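Local coordinates for LYND (Lyngbya aestuarii, PDB 4V1T), which probably acts as a YcaO-type cyclodehydratase, binding ATP and magnesium to turn residues of a peptide substrate into heterocycles, at residues B[604-609]-B[631-636]. Residues are numbered along the deposited sequence; the frame is centred on the assembly and turned at random.
With ADP (adenosine-5'-diphosphate), chain L.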
loop_
_atom_site.group_PDB
_atom_site.type_symbol
_atom_site.label_atom_id
_atom_site.label_comp_id
_atom_site.label_asym_id
_atom_site.label_seq_id
_atom_site.Cartn_x
_atom_site.Cartn_y
_atom_site.Cartn_z
ATOM N N PRO B 604 -13.458 28.953 -18.028
ATOM C CA PRO B 604 -14.598 28.041 -17.961
ATOM C C PRO B 604 -14.879 27.511 -16.558
ATOM O O PRO B 604 -13.983 27.051 -15.857
ATOM C CB PRO B 604 -14.216 26.905 -18.913
ATOM C CG PRO B 604 -12.802 27.115 -19.287
ATOM C CD PRO B 604 -12.434 28.521 -18.993
ATOM N N ALA B 605 -16.142 27.594 -16.170
ATOM C CA ALA B 605 -16.593 27.144 -14.873
ATOM C C ALA B 605 -17.913 26.435 -15.082
ATOM O O ALA B 605 -18.745 26.876 -15.882
ATOM C CB ALA B 605 -16.761 28.322 -13.925
ATOM N N PHE B 606 -18.108 25.338 -14.366
ATOM C CA PHE B 606 -19.285 24.517 -14.577
ATOM C C PHE B 606 -19.921 24.032 -13.285
ATOM O O PHE B 606 -19.272 23.964 -12.243
ATOM C CB PHE B 606 -18.913 23.320 -15.445
ATOM C CG PHE B 606 -18.387 23.699 -16.794
ATOM C CD1 PHE B 606 -19.253 23.869 -17.863
ATOM C CD2 PHE B 606 -17.031 23.889 -16.993
ATOM C CE1 PHE B 606 -18.772 24.218 -19.113
ATOM C CE2 PHE B 606 -16.543 24.235 -18.240
ATOM C CZ PHE B 606 -17.413 24.406 -19.300
ATOM N N ALA B 607 -21.203 23.698 -13.378
ATOM C CA ALA B 607 -21.916 23.019 -12.306
ATOM C C ALA B 607 -22.436 21.682 -12.816
ATOM O O ALA B 607 -23.184 21.628 -13.787
ATOM C CB ALA B 607 -23.062 23.869 -11.810
ATOM N N GLY B 608 -22.021 20.604 -12.166
ATOM C CA GLY B 608 -22.614 19.302 -12.394
ATOM C C GLY B 608 -23.856 19.181 -11.532
ATOM O O GLY B 608 -23.844 19.576 -10.380
ATOM N N VAL B 609 -24.930 18.644 -12.093
ATOM C CA VAL B 609 -26.180 18.514 -11.360
ATOM C C VAL B 609 -26.758 17.129 -11.614
ATOM O O VAL B 609 -26.677 16.606 -12.721
ATOM C CB VAL B 609 -27.194 19.605 -11.770
ATOM C CG1 VAL B 609 -28.493 19.474 -10.982
ATOM C CG2 VAL B 609 -26.597 20.989 -11.564
ATOM N N THR B 631 -12.286 21.048 -20.384
ATOM C CA THR B 631 -12.357 19.614 -20.204
ATOM C C THR B 631 -12.094 19.261 -18.742
ATOM O O THR B 631 -12.822 18.462 -18.149
ATOM C CB THR B 631 -11.350 18.878 -21.116
ATOM O OG1 THR B 631 -11.677 19.120 -22.491
ATOM C CG2 THR B 631 -11.372 17.400 -20.867
ATOM N N ILE B 632 -11.063 19.872 -18.166
ATOM C CA ILE B 632 -10.698 19.613 -16.779
ATOM C C ILE B 632 -11.739 20.221 -15.841
ATOM O O ILE B 632 -12.053 19.652 -14.799
ATOM C CB ILE B 632 -9.304 20.182 -16.428
ATOM C CG1 ILE B 632 -8.237 19.725 -17.445
ATOM C CG2 ILE B 632 -8.904 19.791 -15.005
ATOM C CD1 ILE B 632 -8.155 18.227 -17.670
ATOM N N ALA B 633 -12.264 21.382 -16.213
ATOM C CA ALA B 633 -13.255 22.067 -15.392
ATOM C C ALA B 633 -14.501 21.196 -15.230
ATOM O O ALA B 633 -15.011 21.030 -14.127
ATOM C CB ALA B 633 -13.615 23.414 -16.000
ATOM N N ILE B 634 -14.980 20.638 -16.336
ATOM C CA ILE B 634 -16.133 19.750 -16.298
ATOM C C ILE B 634 -15.780 18.507 -15.499
ATOM O O ILE B 634 -16.597 17.986 -14.748
ATOM C CB ILE B 634 -16.587 19.346 -17.720
ATOM C CG1 ILE B 634 -17.054 20.583 -18.505
ATOM C CG2 ILE B 634 -17.717 18.322 -17.657
ATOM C CD1 ILE B 634 -17.197 20.346 -19.995
ATOM N N LEU B 635 -14.550 18.036 -15.674
ATOM C CA LEU B 635 -14.066 16.860 -14.970
ATOM C C LEU B 635 -14.095 17.079 -13.460
ATOM O O LEU B 635 -14.493 16.196 -12.708
ATOM C CB LEU B 635 -12.645 16.521 -15.432
ATOM C CG LEU B 635 -12.110 15.115 -15.172
ATOM C CD1 LEU B 635 -13.043 14.056 -15.733
ATOM C CD2 LEU B 635 -10.723 14.986 -15.788
ATOM N N ARG B 636 -13.666 18.261 -13.026
ATOM C CA ARG B 636 -13.680 18.603 -11.613
ATOM C C ARG B 636 -15.105 18.609 -11.092
ATOM O O ARG B 636 -15.399 18.027 -10.055
ATOM C CB ARG B 636 -13.041 19.967 -11.374
ATOM C CG ARG B 636 -11.523 19.974 -11.517
ATOM C CD ARG B 636 -10.949 21.301 -11.035
ATOM N NE ARG B 636 -11.306 21.559 -9.643
ATOM C CZ ARG B 636 -10.740 20.970 -8.590
ATOM N NH1 ARG B 636 -9.765 20.079 -8.753
ATOM N NH2 ARG B 636 -11.149 21.275 -7.366
HETATM P PB ADP L . -11.445 20.644 -4.183
HETATM O O1B ADP L . -10.994 22.031 -3.804
HETATM O O2B ADP L . -12.662 20.619 -5.061
HETATM O O3B ADP L . -11.509 19.718 -3.007
HETATM P PA ADP L . -9.633 18.644 -5.266
HETATM O O1A ADP L . -9.276 18.389 -6.708
HETATM O O2A ADP L . -10.508 17.641 -4.537
HETATM O O3A ADP L . -10.238 20.140 -5.140
HETATM O "O5'" ADP L . -8.266 18.796 -4.453
HETATM C "C5'" ADP L . -8.251 18.816 -3.039
HETATM C "C4'" ADP L . -6.941 19.444 -2.593
HETATM O "O4'" ADP L . -5.849 18.579 -2.898
HETATM C "C3'" ADP L . -6.663 20.744 -3.324
HETATM O "O3'" ADP L . -6.036 21.638 -2.414
HETATM C "C2'" ADP L . -5.689 20.396 -4.424
HETATM O "O2'" ADP L . -4.760 21.450 -4.689
HETATM C "C1'" ADP L . -4.974 19.189 -3.850
HETATM N N9 ADP L . -4.598 18.234 -4.919
HETATM C C8 ADP L . -5.441 17.533 -5.708
HETATM N N7 ADP L . -4.746 16.744 -6.564
HETATM C C5 ADP L . -3.442 16.937 -6.320
HETATM C C6 ADP L . -2.174 16.417 -6.868
HETATM N N6 ADP L . -2.208 15.512 -7.872
HETATM N N1 ADP L . -1.017 16.873 -6.343
HETATM C C2 ADP L . -0.996 17.775 -5.344
HETATM N N3 ADP L . -2.117 18.290 -4.797
HETATM C C4 ADP L . -3.345 17.921 -5.235
#
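Phe606 lays one face of its ring against Ile634, whose CG1 methylene stands 3.6 Å from the ring centroid and only 10° off the ring normal, a CH-pi contact made almost squarely over the centre. Phenylalanine suits this buried site because its broad apolar face takes a methylene over its middle. The isoleucine's first torsion (chi1 -63°) sets CG1 beside its backbone N and anti to the carbonyl carbon, which brings this arm of a branched apolar chain over the ring; CD1 of Ile634 then runs on toward the rim, 4.1 Å from Phe606 CZ. Ala633 approaches differently. Ala633 CB lies at the ring edge, near the ring plane, 3.6 Å from Phe606 CD2, and also 3.7 Å from the carbonyl O of Pro604. A methyl group suits this position because it meets edge and backbone together, letting the helix come close to the strand: the CA atoms of Phe606 and Ile634 are 6.0 Å apart. With an alanine at the Phe606 position, Ile634 CG1 is likely to lose the flat surface it rests on, and a gap would probably open beside Ala633. On another side of the helix, Arg636 turns to the ADP, its chain bent at chi3. Arg636 NH2 donates an almost straight hydrogen bond (2.7 Å, 172°) to the bridging O3A of ADP, while NH1 binds O1A, a reach that suits a planar cation with several N-H groups. ADP is also hydrogen-bonded to Glu426. The contact thus packs helix 630-649 against the middle strand, 605-612, of a three-stranded antiparallel sheet. Val594 of strand 590-596 and the ring of Tyr689, from a loop, also meet Phe606, and Phe578 of helix 576-587 packs on Ile634.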